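Local coordinates for bacterial regulatory proteins, tetR family (Corynebacterium glutamicum, PDB 3AQT), which binds resorcinol as a TetR-family transcriptional repressor and probably recognises DNA through a helix-turn-helix motif, at residues R62-V67 against G141-Q146; D118-F123 against G173-E178. One frame throughout, in Å; residues are numbered along the deposited sequence.

Contact 1: R62-V67 against G141-Q146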
loop_
_atom_site.group_PDB
_atom_site.type_symbol
_atom_site.label_atom_id
_atom_site.label_comp_id
_atom_site.label_asym_id
_atom_site.label_seq_id
_atom_site.Cartn_x
_atom_site.Cartn_y
_atom_site.Cartn_z
ATOM N N ARG B 62 -5.077 -23.875 -8.562
ATOM C CA ARG B 62 -5.498 -23.938 -7.168
ATOM C C ARG B 62 -5.291 -22.736 -6.245
ATOM O O ARG B 62 -5.755 -22.761 -5.110
ATOM C CB ARG B 62 -4.868 -25.165 -6.507
ATOM C CG ARG B 62 -5.392 -26.493 -7.027
ATOM C CD ARG B 62 -4.948 -27.620 -6.116
ATOM N NE ARG B 62 -3.494 -27.706 -6.070
ATOM C CZ ARG B 62 -2.755 -28.267 -7.020
ATOM N NH1 ARG B 62 -3.330 -28.804 -8.089
ATOM N NH2 ARG B 62 -1.438 -28.264 -6.912
ATOM N N GLY B 63 -4.612 -21.692 -6.705
ATOM C CA GLY B 63 -4.389 -20.538 -5.846
ATOM C C GLY B 63 -2.957 -20.522 -5.349
ATOM O O GLY B 63 -2.427 -21.560 -4.973
ATOM N N VAL B 64 -2.326 -19.354 -5.344
ATOM C CA VAL B 64 -0.934 -19.243 -4.917
ATOM C C VAL B 64 -0.701 -19.797 -3.515
ATOM O O VAL B 64 0.393 -20.268 -3.187
ATOM C CB VAL B 64 -0.447 -17.768 -4.936
ATOM C CG1 VAL B 64 -0.733 -17.135 -6.288
ATOM C CG2 VAL B 64 -1.125 -16.986 -3.840
ATOM N N ASP B 65 -1.745 -19.749 -2.697
ATOM C CA ASP B 65 -1.660 -20.199 -1.318
ATOM C C ASP B 65 -1.853 -21.701 -1.105
ATOM O O ASP B 65 -1.487 -22.234 -0.058
ATOM C CB ASP B 65 -2.680 -19.419 -0.482
ATOM C CG ASP B 65 -2.493 -19.628 1.008
ATOM O OD1 ASP B 65 -1.361 -19.405 1.501
ATOM O OD2 ASP B 65 -3.481 -20.013 1.680
ATOM N N ASN B 66 -2.403 -22.392 -2.098
ATOM C CA ASN B 66 -2.648 -23.820 -1.961
ATOM C C ASN B 66 -1.687 -24.728 -2.710
ATOM O O ASN B 66 -2.046 -25.849 -3.053
ATOM C CB ASN B 66 -4.074 -24.132 -2.396
ATOM C CG ASN B 66 -5.091 -23.287 -1.666
ATOM O OD1 ASN B 66 -5.139 -23.286 -0.433
ATOM N ND2 ASN B 66 -5.909 -22.556 -2.418
ATOM N N VAL B 67 -0.467 -24.263 -2.957
ATOM C CA VAL B 67 0.514 -25.076 -3.671
ATOM C C VAL B 67 1.851 -25.065 -2.950
ATOM O O VAL B 67 2.454 -24.009 -2.764
ATOM C CB VAL B 67 0.736 -24.564 -5.113
ATOM C CG1 VAL B 67 1.748 -25.441 -5.818
ATOM C CG2 VAL B 67 -0.580 -24.552 -5.878
ATOM N N GLY B 141 -5.516 -12.305 -7.795
ATOM C CA GLY B 141 -6.100 -11.987 -6.510
ATOM C C GLY B 141 -5.188 -12.478 -5.408
ATOM O O GLY B 141 -5.062 -11.848 -4.362
ATOM N N GLY B 142 -4.544 -13.612 -5.649
ATOM C CA GLY B 142 -3.640 -14.166 -4.664
ATOM C C GLY B 142 -2.415 -13.297 -4.466
ATOM O O GLY B 142 -1.887 -13.217 -3.361
ATOM N N PHE B 143 -1.954 -12.646 -5.530
ATOM C CA PHE B 143 -0.780 -11.785 -5.430
ATOM C C PHE B 143 -1.053 -10.586 -4.522
ATOM O O PHE B 143 -0.268 -10.275 -3.629
ATOM C CB PHE B 143 -0.360 -11.259 -6.813
ATOM C CG PHE B 143 0.033 -12.335 -7.795
ATOM C CD1 PHE B 143 0.944 -13.326 -7.440
ATOM C CD2 PHE B 143 -0.500 -12.347 -9.084
ATOM C CE1 PHE B 143 1.320 -14.312 -8.351
ATOM C CE2 PHE B 143 -0.131 -13.333 -10.009
ATOM C CZ PHE B 143 0.781 -14.317 -9.637
ATOM N N PHE B 144 -2.177 -9.919 -4.758
ATOM C CA PHE B 144 -2.539 -8.735 -3.989
ATOM C C PHE B 144 -2.906 -8.949 -2.529
ATOM O O PHE B 144 -2.922 -7.996 -1.755
ATOM C CB PHE B 144 -3.662 -7.987 -4.704
ATOM C CG PHE B 144 -3.212 -7.290 -5.951
ATOM C CD1 PHE B 144 -2.612 -6.042 -5.886
ATOM C CD2 PHE B 144 -3.337 -7.903 -7.185
ATOM C CE1 PHE B 144 -2.143 -5.415 -7.030
ATOM C CE2 PHE B 144 -2.870 -7.284 -8.337
ATOM C CZ PHE B 144 -2.270 -6.036 -8.256
ATOM N N ILE B 145 -3.192 -10.188 -2.143
ATOM C CA ILE B 145 -3.554 -10.469 -0.758
ATOM C C ILE B 145 -2.431 -11.156 0.014
ATOM O O ILE B 145 -1.871 -10.570 0.939
ATOM C CB ILE B 145 -4.842 -11.330 -0.675
ATOM C CG1 ILE B 145 -4.670 -12.617 -1.488
ATOM C CG2 ILE B 145 -6.035 -10.529 -1.188
ATOM C CD1 ILE B 145 -5.880 -13.568 -1.514
ATOM N N GLN B 146 -2.096 -12.386 -0.373
ATOM C CA GLN B 146 -1.044 -13.156 0.294
ATOM C C GLN B 146 0.397 -12.745 -0.022
ATOM O O GLN B 146 1.327 -13.505 0.255
ATOM C CB GLN B 146 -1.183 -14.650 -0.025
ATOM C CG GLN B 146 -2.270 -15.386 0.732
ATOM C CD GLN B 146 -3.501 -15.623 -0.110
ATOM O OE1 GLN B 146 -3.410 -16.108 -1.237
ATOM N NE2 GLN B 146 -4.665 -15.290 0.434
#
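V64 turns CG1 anti to its own carbonyl carbon (chi1 -52°), and this splits its two methyls between separate partners on helix 138-146. F143 has its CG placed the same way; its CA-CB bond leads away from the loop, but the ring reaches back to it. The contact joins the DNA-binding domain of a TetR-type repressor to its ligand-binding domain. Segment 62-67 runs from the end of helix 41-62 into the loop before helix 69-75, which carries the start of the predicted helix-turn-helix.

The two V64 methyls do different work. V64 CG1 meets the ring obliquely, 4.1 Å from F143 CE1. V64 CG2 lies over the helix backbone, 3.9 Å from G142 CA. G142 has no side chain, so the methyl can come close to the main chain here. The same V64 CG2 is also 3.6 Å from Q146 OE1. The packing of V64 on G142 and F143 is buried. F143 continues onto L94, V97, A98 and A101 of helix 90-111, and V64 also touches M59 of helix 41-62.

D65 and Q146 form the exposed side. Their side chains cross at about a right angle, and their carboxylate and amide planes are 38° apart. No hydrogen bond crosses between the two segments, so these two segments meet by packing alone.

The loop is braced from within and by R90, which donates to the carbonyls of V64 and V67. G63 leaves the helix with positive phi, and N66 ND2 closes the turn with a 2.7 Å bond to R62 O. That bond is nearly straight, at 176°. On the exposed side, the amide oxygen OE1 of Q146 stands 3.5 Å from D65 CB.

Contact 2: D118-F123 against G173-E178. With RCO (resorcinol), chain D.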
loop_
_atom_site.group_PDB
_atom_site.type_symbol
_atom_site.label_atom_id
_atom_site.label_comp_id
_atom_site.label_asym_id
_atom_site.label_seq_id
_atom_site.Cartn_x
_atom_site.Cartn_y
_atom_site.Cartn_z
ATOM N N ASP B 118 -5.151 10.698 -25.812
ATOM C CA ASP B 118 -5.245 11.295 -24.486
ATOM C C ASP B 118 -4.439 10.527 -23.438
ATOM O O ASP B 118 -4.752 9.378 -23.108
ATOM C CB ASP B 118 -6.710 11.355 -24.060
ATOM C CG ASP B 118 -6.941 12.286 -22.899
ATOM O OD1 ASP B 118 -5.973 12.613 -22.180
ATOM O OD2 ASP B 118 -8.105 12.685 -22.701
ATOM N N PRO B 119 -3.389 11.156 -22.897
ATOM C CA PRO B 119 -2.555 10.509 -21.884
ATOM C C PRO B 119 -3.405 10.079 -20.689
ATOM O O PRO B 119 -3.129 9.068 -20.040
ATOM C CB PRO B 119 -1.542 11.602 -21.516
ATOM C CG PRO B 119 -1.451 12.417 -22.767
ATOM C CD PRO B 119 -2.896 12.506 -23.202
ATOM N N ALA B 120 -4.445 10.848 -20.407
ATOM C CA ALA B 120 -5.324 10.543 -19.291
ATOM C C ALA B 120 -6.065 9.238 -19.527
ATOM O O ALA B 120 -6.354 8.513 -18.580
ATOM C CB ALA B 120 -6.324 11.678 -19.075
ATOM N N GLU B 121 -6.366 8.936 -20.789
ATOM C CA GLU B 121 -7.092 7.710 -21.106
ATOM C C GLU B 121 -6.155 6.509 -21.074
ATOM O O GLU B 121 -6.559 5.400 -20.720
ATOM C CB GLU B 121 -7.752 7.809 -22.482
ATOM C CG GLU B 121 -9.055 7.029 -22.579
ATOM C CD GLU B 121 -9.669 7.064 -23.977
ATOM O OE1 GLU B 121 -9.616 8.131 -24.634
ATOM O OE2 GLU B 121 -10.220 6.027 -24.412
ATOM N N VAL B 122 -4.903 6.737 -21.451
ATOM C CA VAL B 122 -3.912 5.679 -21.449
ATOM C C VAL B 122 -3.715 5.214 -20.009
ATOM O O VAL B 122 -3.756 4.019 -19.715
ATOM C CB VAL B 122 -2.552 6.186 -22.006
ATOM C CG1 VAL B 122 -1.488 5.113 -21.852
ATOM C CG2 VAL B 122 -2.701 6.565 -23.470
ATOM N N PHE B 123 -3.508 6.179 -19.121
ATOM C CA PHE B 123 -3.285 5.916 -17.705
ATOM C C PHE B 123 -4.500 5.277 -17.056
ATOM O O PHE B 123 -4.384 4.270 -16.353
ATOM C CB PHE B 123 -2.946 7.228 -17.003
ATOM C CG PHE B 123 -2.562 7.071 -15.564
ATOM C CD1 PHE B 123 -1.569 6.175 -15.185
ATOM C CD2 PHE B 123 -3.163 7.862 -14.586
ATOM C CE1 PHE B 123 -1.177 6.069 -13.857
ATOM C CE2 PHE B 123 -2.777 7.763 -13.254
ATOM C CZ PHE B 123 -1.780 6.864 -12.890
ATOM N N GLY B 173 0.675 18.920 -20.536
ATOM C CA GLY B 173 -0.170 19.750 -19.695
ATOM C C GLY B 173 -1.466 19.090 -19.243
ATOM O O GLY B 173 -2.332 19.747 -18.660
ATOM N N ARG B 174 -1.614 17.798 -19.511
ATOM C CA ARG B 174 -2.816 17.070 -19.115
ATOM C C ARG B 174 -2.829 16.800 -17.609
ATOM O O ARG B 174 -3.883 16.799 -16.985
ATOM C CB ARG B 174 -2.887 15.738 -19.858
ATOM C CG ARG B 174 -4.228 15.024 -19.763
ATOM C CD ARG B 174 -5.300 15.782 -20.520
ATOM N NE ARG B 174 -6.447 14.942 -20.856
ATOM C CZ ARG B 174 -7.697 15.202 -20.480
ATOM N NH1 ARG B 174 -7.962 16.275 -19.743
ATOM N NH2 ARG B 174 -8.686 14.408 -20.866
ATOM N N PHE B 175 -1.653 16.569 -17.032
ATOM C CA PHE B 175 -1.542 16.283 -15.609
ATOM C C PHE B 175 -0.757 17.347 -14.857
ATOM O O PHE B 175 0.046 18.077 -15.442
ATOM C CB PHE B 175 -0.822 14.947 -15.364
ATOM C CG PHE B 175 -1.466 13.758 -16.013
ATOM C CD1 PHE B 175 -2.839 13.675 -16.156
ATOM C CD2 PHE B 175 -0.685 12.696 -16.445
ATOM C CE1 PHE B 175 -3.427 12.544 -16.724
ATOM C CE2 PHE B 175 -1.258 11.563 -17.012
ATOM C CZ PHE B 175 -2.631 11.486 -17.153
ATOM N N THR B 176 -0.988 17.409 -13.548
ATOM C CA THR B 176 -0.270 18.318 -12.665
ATOM C C THR B 176 0.335 17.406 -11.606
ATOM O O THR B 176 -0.392 16.798 -10.822
ATOM C CB THR B 176 -1.212 19.324 -11.982
ATOM O OG1 THR B 176 -1.775 20.197 -12.968
ATOM C CG2 THR B 176 -0.451 20.151 -10.947
ATOM N N ILE B 177 1.658 17.305 -11.592
ATOM C CA ILE B 177 2.344 16.434 -10.648
ATOM C C ILE B 177 3.603 17.106 -10.135
ATOM O O ILE B 177 4.418 17.579 -10.924
ATOM C CB ILE B 177 2.755 15.109 -11.336
ATOM C CG1 ILE B 177 1.523 14.394 -11.882
ATOM C CG2 ILE B 177 3.513 14.222 -10.365
ATOM C CD1 ILE B 177 1.816 13.281 -12.887
ATOM N N GLU B 178 3.781 17.127 -8.817
ATOM C CA GLU B 178 4.961 17.760 -8.231
ATOM C C GLU B 178 6.148 16.810 -8.144
ATOM O O GLU B 178 7.297 17.232 -8.272
ATOM C CB GLU B 178 4.629 18.297 -6.843
ATOM C CG GLU B 178 3.550 19.362 -6.857
ATOM C CD GLU B 178 2.991 19.636 -5.481
ATOM O OE1 GLU B 178 2.323 18.742 -4.923
ATOM O OE2 GLU B 178 3.224 20.740 -4.951
HETATM C C1 RCO D . 0.927 0.367 -16.688
HETATM C C2 RCO D . 0.758 1.662 -17.270
HETATM C C3 RCO D . 0.076 2.680 -16.549
HETATM C C4 RCO D . -0.421 2.402 -15.263
HETATM C C5 RCO D . -0.255 1.131 -14.692
HETATM C C6 RCO D . 0.424 0.107 -15.406
HETATM O O1 RCO D . 1.593 -0.625 -17.402
HETATM O O3 RCO D . -0.108 3.950 -17.089
#
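R174 grips D118 side-on with two nitrogens, one to each carboxylate oxygen. R174 NE gives a nearly straight bond to D118 OD1, 2.7 Å long, and R174 NH2 reaches D118 OD2 at 2.6 Å. The two flat groups are nearly coplanar, 26° apart. R174 reaches the acid through a bend at chi2 (69°). D118 is also the N-cap of helix 119-134. D118 OD1 takes a second bond from A120 N at 2.9 Å, from above the carboxylate plane. The salt bridge thus holds the capping group, and NH1 of R174 has its own acid in E227.

D118 and R174 lie at the partly exposed rim, while A120, F123 and F175 are buried and tightly packed. The F175 ring turns an edge to A120 CA, 3.6 Å from F175 CZ. A120 CB packs 3.8 Å from F175 CE1. L166 of helix 159-171 touches both aromatic residues. Further along the loop, E178 takes no part in this packing and forms salt bridges with R219 and R229 of the second subunit.

Resorcinol O3 lies at the edge of the F123 ring, 3.3 Å from F123 CD1. The arrangement is an N-capped helix start bordering the inducer pocket of a TetR-family ligand-binding domain.

In the fold
Contacts 1 and 2 lie on opposite sides of the chain's centre, about 33 Å apart between centres. They share no helix, but helices 119-134 and 138-146 follow each other in the chain. Both are largely buried, and each joins a helix to an interhelical loop. Contact 1 spans the DNA-binding and ligand-binding domains; its two segments meet by packing alone, with a polar, exposed margin. Contact 2 stays within the ligand-binding domain. It adds a salt bridge to its aromatic packing, and its loop reaches the second subunit. Contact 2 thus borders the resorcinol pocket, while contact 1 includes the loop leading into the predicted helix-turn-helix.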